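Local coordinates for protein cellulase (Bacillus sp. BG-CS10, PDB 5E09) that probably hydrolyses internal beta-1,4-glucosidic bonds of cellulose with a family 5 barrel, to which two further modules, one of them a family 46 carbohydrate-binding module, are joined, at residues A451-G455 and D456-T460; I495-T498 and D499-N503. One frame throughout, in Å; residues are numbered along the deposited sequence.

Interaction 1. Residues A451-G455 and D456-T460; sequences AHFNG and DSVAT
F453 and D456 close a type I' beta turn in the link between strands 447-452 and 458-465 of the carbohydrate-binding module. D456 N donates to F453 O at 2.9 Å; the donor stands well above the plane of that carbonyl, and the bond is moderately bent, with an N-H...O angle of 153°. N454 and G455 occupy the two central positions, both with positive phi, as this turn type requires. Beyond the turn the carboxylate of D456 reaches the amide of the following residue: OD1 accepts from S457 N at 2.8 Å, on the anti side and somewhat out of the carboxylate plane, while OD2 is bound by S518. With both oxygens engaged, this buried carboxylate is restrained in its rotation, and OD1 ties it to the start of the outgoing chain.

The tight side is apolar. With CG anti to its carbonyl carbon (chi1 -69°), F453 brings its ring to V458, whose CG2 meets CE1 at the ring edge, 3.9 Å away and near the ring plane. One face of the same ring carries A451 CB, 3.7 Å above the plane and offset toward the rim. The looser side is the polar bend itself, where N454 and G455 are partly exposed; the N454 side chain leads away from D456 and gives its ND2 to E434 O.

Y490 joins the two halves, meeting the F453 ring with its own ring and binding V458 N through its hydroxyl. V458 also packs against F486 and P488 of strand 486-489 and F516 of strand 509-516. Past it, A459 and T460 form a classic beta bulge opposite H515, while A451 lies against L437 of strand 436-443.

Interaction 2. Residues I495-T498 and D499-N503; sequences IVIT and DAFFN
The backbone leaves strand 494-497 at I497 and turns at T498 into the short helix 499-502, where T498 O accepts from F502 N at 3.3 Å with an N-H...O angle of 162°, and more weakly from F501 N. T498 is the N-cap of this helix. Its OG1 sits between the backbone N and the carbonyl carbon (chi1 63°), which turns the hydroxyl to accept from F501 N at 3.3 Å. The same oxygen is also bound to Y484 O, so the cap ties the helix start to the chain leading into strand 486-489.

Next to the cap the contact is apolar. I497 and F501 run side by side, and I497 CG2 comes within 3.5 Å of F501 CD2. F502 instead crosses I497 at about a right angle, its CE2 also 3.5 Å from I497 CG2, so that one methyl is shared by two rings. M461 and F486 add to the packing on I497, A463 to that on F501, and L526 to that on F502. Replacing F502 with an alanine would probably open a gap beside the I497 methyl and L526 and leave the F501 ring less firmly held. The two phenyl groups also touch each other: F501 CD2 lies 3.9 Å above the F502 ring plane, offset toward its rim.

How the interactions relate
Both interactions are local and belong to one antiparallel sheet of the carbohydrate-binding module, in which strands 447-452 and 494-497 are neighbours; their centres are about 18 Å apart. Interaction 1 is a chain reversal between strands, and interaction 2 a passage from strand to helix. F453 and V458 in the first, and I497, F501 and F502 in the second, are buried; N454, G455 and T498 are partly exposed. The polar chemistry differs: a carboxylate steadies the chain after the turn in 451-460, whereas a threonine hydroxyl caps the helix in 495-503. I495 connects them, its CG1 lying 3.8 Å from F453 CZ and its CD1 packing near V458, so the apolar sides join at the sheet.

Interaction 1. Residues A451-G455 and D456-T460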
ATOM      1  N   ALA A 451      -3.408   9.497  28.143  1.00 38.69           N
ATOM      2  CA  ALA A 451      -3.834  10.533  27.215  1.00 38.88           C
ATOM      3  C   ALA A 451      -5.334  10.760  27.246  1.00 44.02           C
ATOM      4  O   ALA A 451      -6.119   9.814  27.229  1.00 52.49           O
ATOM      5  CB  ALA A 451      -3.394  10.179  25.805  1.00 41.68           C
ATOM      6  N   HIS A 452      -5.723  12.027  27.299  1.00 46.03           N
ATOM      7  CA  HIS A 452      -7.108  12.410  27.098  1.00 38.51           C
ATOM      8  C   HIS A 452      -7.213  12.999  25.703  1.00 37.52           C
ATOM      9  O   HIS A 452      -6.930  14.181  25.495  1.00 42.66           O
ATOM     10  CB  HIS A 452      -7.569  13.409  28.159  1.00 41.10           C
ATOM     11  CG  HIS A 452      -7.496  12.882  29.558  1.00 46.83           C
ATOM     12  ND1 HIS A 452      -8.398  11.962  30.054  1.00 57.73           N
ATOM     13  CD2 HIS A 452      -6.635  13.147  30.568  1.00 64.72           C
ATOM     14  CE1 HIS A 452      -8.091  11.683  31.308  1.00 57.59           C
ATOM     15  NE2 HIS A 452      -7.025  12.387  31.644  1.00 65.98           N
ATOM     16  N   PHE A 453      -7.591  12.162  24.743  1.00 40.17           N
ATOM     17  CA  PHE A 453      -7.601  12.556  23.341  1.00 32.78           C
ATOM     18  C   PHE A 453      -8.707  13.567  23.046  1.00 46.99           C
ATOM     19  O   PHE A 453      -8.573  14.399  22.137  1.00 38.58           O
ATOM     20  CB  PHE A 453      -7.750  11.325  22.440  1.00 45.43           C
ATOM     21  CG  PHE A 453      -6.543  10.418  22.450  1.00 50.84           C
ATOM     22  CD1 PHE A 453      -5.372  10.792  21.807  1.00 40.35           C
ATOM     23  CD2 PHE A 453      -6.581   9.195  23.099  1.00 44.73           C
ATOM     24  CE1 PHE A 453      -4.264   9.968  21.814  1.00 44.04           C
ATOM     25  CE2 PHE A 453      -5.473   8.362  23.111  1.00 41.21           C
ATOM     26  CZ  PHE A 453      -4.314   8.750  22.470  1.00 45.45           C
ATOM     27  N   ASN A 454      -9.791  13.487  23.813  1.00 32.34           N
ATOM     28  CA  ASN A 454     -10.884  14.448  23.713  1.00 40.00           C
ATOM     29  C   ASN A 454     -11.408  14.643  22.289  1.00 36.20           C
ATOM     30  O   ASN A 454     -11.584  15.773  21.836  1.00 43.02           O
ATOM     31  CB  ASN A 454     -10.435  15.795  24.288  1.00 34.58           C
ATOM     32  CG  ASN A 454     -10.172  15.725  25.775  1.00 40.74           C
ATOM     33  OD1 ASN A 454     -10.734  14.876  26.466  1.00 41.94           O
ATOM     34  ND2 ASN A 454      -9.323  16.618  26.281  1.00 40.69           N
ATOM     35  N   GLY A 455     -11.639  13.542  21.582  1.00 41.63           N
ATOM     36  CA  GLY A 455     -12.182  13.601  20.235  1.00 39.70           C
ATOM     37  C   GLY A 455     -11.176  13.966  19.157  1.00 41.02           C
ATOM     38  O   GLY A 455     -11.525  14.079  17.986  1.00 43.18           O
ATOM     39  N   ASP A 456      -9.919  14.144  19.543  1.00 44.92           N
ATOM     40  CA  ASP A 456      -8.888  14.528  18.583  1.00 40.46           C
ATOM     41  C   ASP A 456      -8.046  13.308  18.191  1.00 40.61           C
ATOM     42  O   ASP A 456      -8.156  12.254  18.813  1.00 49.59           O
ATOM     43  CB  ASP A 456      -8.010  15.632  19.170  1.00 37.73           C
ATOM     44  CG  ASP A 456      -7.494  16.586  18.119  1.00 45.37           C
ATOM     45  OD1 ASP A 456      -7.472  16.208  16.927  1.00 38.91           O
ATOM     46  OD2 ASP A 456      -7.101  17.712  18.493  1.00 40.66           O
ATOM     47  N   SER A 457      -7.218  13.440  17.159  1.00 35.77           N
ATOM     48  CA  SER A 457      -6.389  12.319  16.723  1.00 35.29           C
ATOM     49  C   SER A 457      -4.961  12.756  16.401  1.00 49.68           C
ATOM     50  O   SER A 457      -4.740  13.818  15.813  1.00 36.43           O
ATOM     51  CB  SER A 457      -7.018  11.615  15.509  1.00 35.30           C
ATOM     52  OG  SER A 457      -7.216  12.499  14.420  1.00 44.18           O
ATOM     53  N   VAL A 458      -3.997  11.929  16.809  1.00 37.14           N
ATOM     54  CA  VAL A 458      -2.585  12.236  16.621  1.00 27.94           C
ATOM     55  C   VAL A 458      -2.160  12.059  15.169  1.00 36.83           C
ATOM     56  O   VAL A 458      -2.307  10.982  14.588  1.00 33.79           O
ATOM     57  CB  VAL A 458      -1.689  11.352  17.510  1.00 33.75           C
ATOM     58  CG1 VAL A 458      -0.231  11.711  17.312  1.00 26.48           C
ATOM     59  CG2 VAL A 458      -2.079  11.506  18.970  1.00 43.92           C
ATOM     60  N   ALA A 459      -1.637  13.132  14.589  1.00 36.46           N
ATOM     61  CA  ALA A 459      -1.102  13.094  13.237  1.00 41.72           C
ATOM     62  C   ALA A 459       0.350  12.642  13.280  1.00 43.67           C
ATOM     63  O   ALA A 459       0.750  11.734  12.549  1.00 38.38           O
ATOM     64  CB  ALA A 459      -1.216  14.461  12.568  1.00 32.10           C
ATOM     65  N   THR A 460       1.137  13.272  14.150  1.00 35.77           N
ATOM     66  CA  THR A 460       2.552  12.923  14.232  1.00 39.41           C
ATOM     67  C   THR A 460       3.202  13.423  15.520  1.00 35.82           C
ATOM     68  O   THR A 460       2.531  13.984  16.375  1.00 37.71           O
ATOM     69  CB  THR A 460       3.335  13.469  13.020  1.00 48.12           C
ATOM     70  OG1 THR A 460       4.699  13.042  13.100  1.00 46.74           O
ATOM     71  CG2 THR A 460       3.271  14.992  12.969  1.00 39.05           C
TER

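Interaction 2. Residues I495-T498 and D499-N503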
ATOM      1  N   ILE A 495      -0.717   6.989  24.800  1.00 35.85           N
ATOM      2  CA  ILE A 495       0.235   7.007  23.700  1.00 36.51           C
ATOM      3  C   ILE A 495       1.475   6.218  24.097  1.00 43.87           C
ATOM      4  O   ILE A 495       2.193   6.595  25.018  1.00 41.53           O
ATOM      5  CB  ILE A 495       0.653   8.435  23.301  1.00 32.11           C
ATOM      6  CG1 ILE A 495      -0.564   9.246  22.850  1.00 34.64           C
ATOM      7  CG2 ILE A 495       1.686   8.381  22.188  1.00 37.00           C
ATOM      8  CD1 ILE A 495      -0.251  10.703  22.562  1.00 33.07           C
ATOM      9  N   VAL A 496       1.719   5.115  23.402  1.00 43.41           N
ATOM     10  CA  VAL A 496       2.876   4.274  23.679  1.00 47.61           C
ATOM     11  C   VAL A 496       4.138   4.868  23.064  1.00 39.65           C
ATOM     12  O   VAL A 496       4.120   5.314  21.921  1.00 38.36           O
ATOM     13  CB  VAL A 496       2.668   2.841  23.131  1.00 50.21           C
ATOM     14  CG1 VAL A 496       3.930   2.005  23.307  1.00 46.73           C
ATOM     15  CG2 VAL A 496       1.481   2.178  23.809  1.00 45.66           C
ATOM     16  N   ILE A 497       5.223   4.896  23.829  1.00 36.57           N
ATOM     17  CA  ILE A 497       6.536   5.209  23.273  1.00 35.78           C
ATOM     18  C   ILE A 497       7.367   3.924  23.271  1.00 47.54           C
ATOM     19  O   ILE A 497       7.603   3.329  24.324  1.00 44.92           O
ATOM     20  CB  ILE A 497       7.252   6.308  24.065  1.00 39.41           C
ATOM     21  CG1 ILE A 497       6.323   7.505  24.281  1.00 37.11           C
ATOM     22  CG2 ILE A 497       8.506   6.753  23.330  1.00 30.63           C
ATOM     23  CD1 ILE A 497       5.999   8.266  22.999  1.00 42.58           C
ATOM     24  N   THR A 498       7.797   3.501  22.085  1.00 42.38           N
ATOM     25  CA  THR A 498       8.353   2.161  21.890  1.00 43.37           C
ATOM     26  C   THR A 498       9.798   1.987  22.358  1.00 43.76           C
ATOM     27  O   THR A 498      10.529   2.960  22.560  1.00 45.14           O
ATOM     28  CB  THR A 498       8.290   1.752  20.409  1.00 33.46           C
ATOM     29  OG1 THR A 498       9.107   2.636  19.632  1.00 34.81           O
ATOM     30  CG2 THR A 498       6.864   1.804  19.900  1.00 35.70           C
ATOM     31  N   ASP A 499      10.197   0.726  22.521  1.00 57.45           N
ATOM     32  CA  ASP A 499      11.569   0.376  22.878  1.00 44.86           C
ATOM     33  C   ASP A 499      12.508   0.817  21.760  1.00 41.59           C
ATOM     34  O   ASP A 499      13.638   1.222  22.013  1.00 47.12           O
ATOM     35  CB  ASP A 499      11.692  -1.133  23.137  1.00 47.89           C
ATOM     36  CG  ASP A 499      12.789  -1.480  24.144  1.00 84.63           C
ATOM     37  OD1 ASP A 499      13.134  -0.626  24.992  1.00 80.39           O
ATOM     38  OD2 ASP A 499      13.303  -2.620  24.092  1.00 81.56           O
ATOM     39  N   ALA A 500      12.024   0.759  20.522  1.00 47.66           N
ATOM     40  CA  ALA A 500      12.819   1.186  19.373  1.00 37.29           C
ATOM     41  C   ALA A 500      13.175   2.674  19.447  1.00 43.57           C
ATOM     42  O   ALA A 500      14.282   3.071  19.079  1.00 49.68           O
ATOM     43  CB  ALA A 500      12.083   0.877  18.074  1.00 33.54           C
ATOM     44  N   PHE A 501      12.251   3.502  19.924  1.00 42.38           N
ATOM     45  CA  PHE A 501      12.557   4.920  20.090  1.00 38.24           C
ATOM     46  C   PHE A 501      13.625   5.116  21.161  1.00 41.80           C
ATOM     47  O   PHE A 501      14.603   5.835  20.952  1.00 41.83           O
ATOM     48  CB  PHE A 501      11.305   5.719  20.454  1.00 40.38           C
ATOM     49  CG  PHE A 501      11.581   7.165  20.803  1.00 40.88           C
ATOM     50  CD1 PHE A 501      11.716   8.122  19.807  1.00 34.35           C
ATOM     51  CD2 PHE A 501      11.694   7.566  22.126  1.00 32.41           C
ATOM     52  CE1 PHE A 501      11.963   9.447  20.121  1.00 35.74           C
ATOM     53  CE2 PHE A 501      11.940   8.895  22.448  1.00 43.50           C
ATOM     54  CZ  PHE A 501      12.078   9.836  21.443  1.00 30.95           C
ATOM     55  N   PHE A 502      13.442   4.469  22.305  1.00 31.11           N
ATOM     56  CA  PHE A 502      14.351   4.681  23.426  1.00 53.45           C
ATOM     57  C   PHE A 502      15.747   4.096  23.199  1.00 46.65           C
ATOM     58  O   PHE A 502      16.727   4.631  23.715  1.00 51.57           O
ATOM     59  CB  PHE A 502      13.749   4.113  24.711  1.00 43.87           C
ATOM     60  CG  PHE A 502      12.613   4.927  25.248  1.00 37.29           C
ATOM     61  CD1 PHE A 502      12.803   6.253  25.600  1.00 40.84           C
ATOM     62  CD2 PHE A 502      11.357   4.369  25.406  1.00 37.86           C
ATOM     63  CE1 PHE A 502      11.755   7.009  26.096  1.00 38.61           C
ATOM     64  CE2 PHE A 502      10.313   5.114  25.906  1.00 36.10           C
ATOM     65  CZ  PHE A 502      10.510   6.435  26.253  1.00 36.12           C
ATOM     66  N   ASN A 503      15.842   3.024  22.416  1.00 51.77           N
ATOM     67  CA  ASN A 503      17.139   2.425  22.096  1.00 50.89           C
ATOM     68  C   ASN A 503      18.054   3.376  21.330  1.00 52.05           C
ATOM     69  O   ASN A 503      19.246   3.112  21.192  1.00 55.77           O
ATOM     70  CB  ASN A 503      16.969   1.138  21.277  1.00 45.15           C
ATOM     71  CG  ASN A 503      16.359   0.000  22.079  1.00 50.08           C
ATOM     72  OD1 ASN A 503      16.404  -0.013  23.312  1.00 51.89           O
ATOM     73  ND2 ASN A 503      15.776  -0.964  21.377  1.00 49.71           N
TER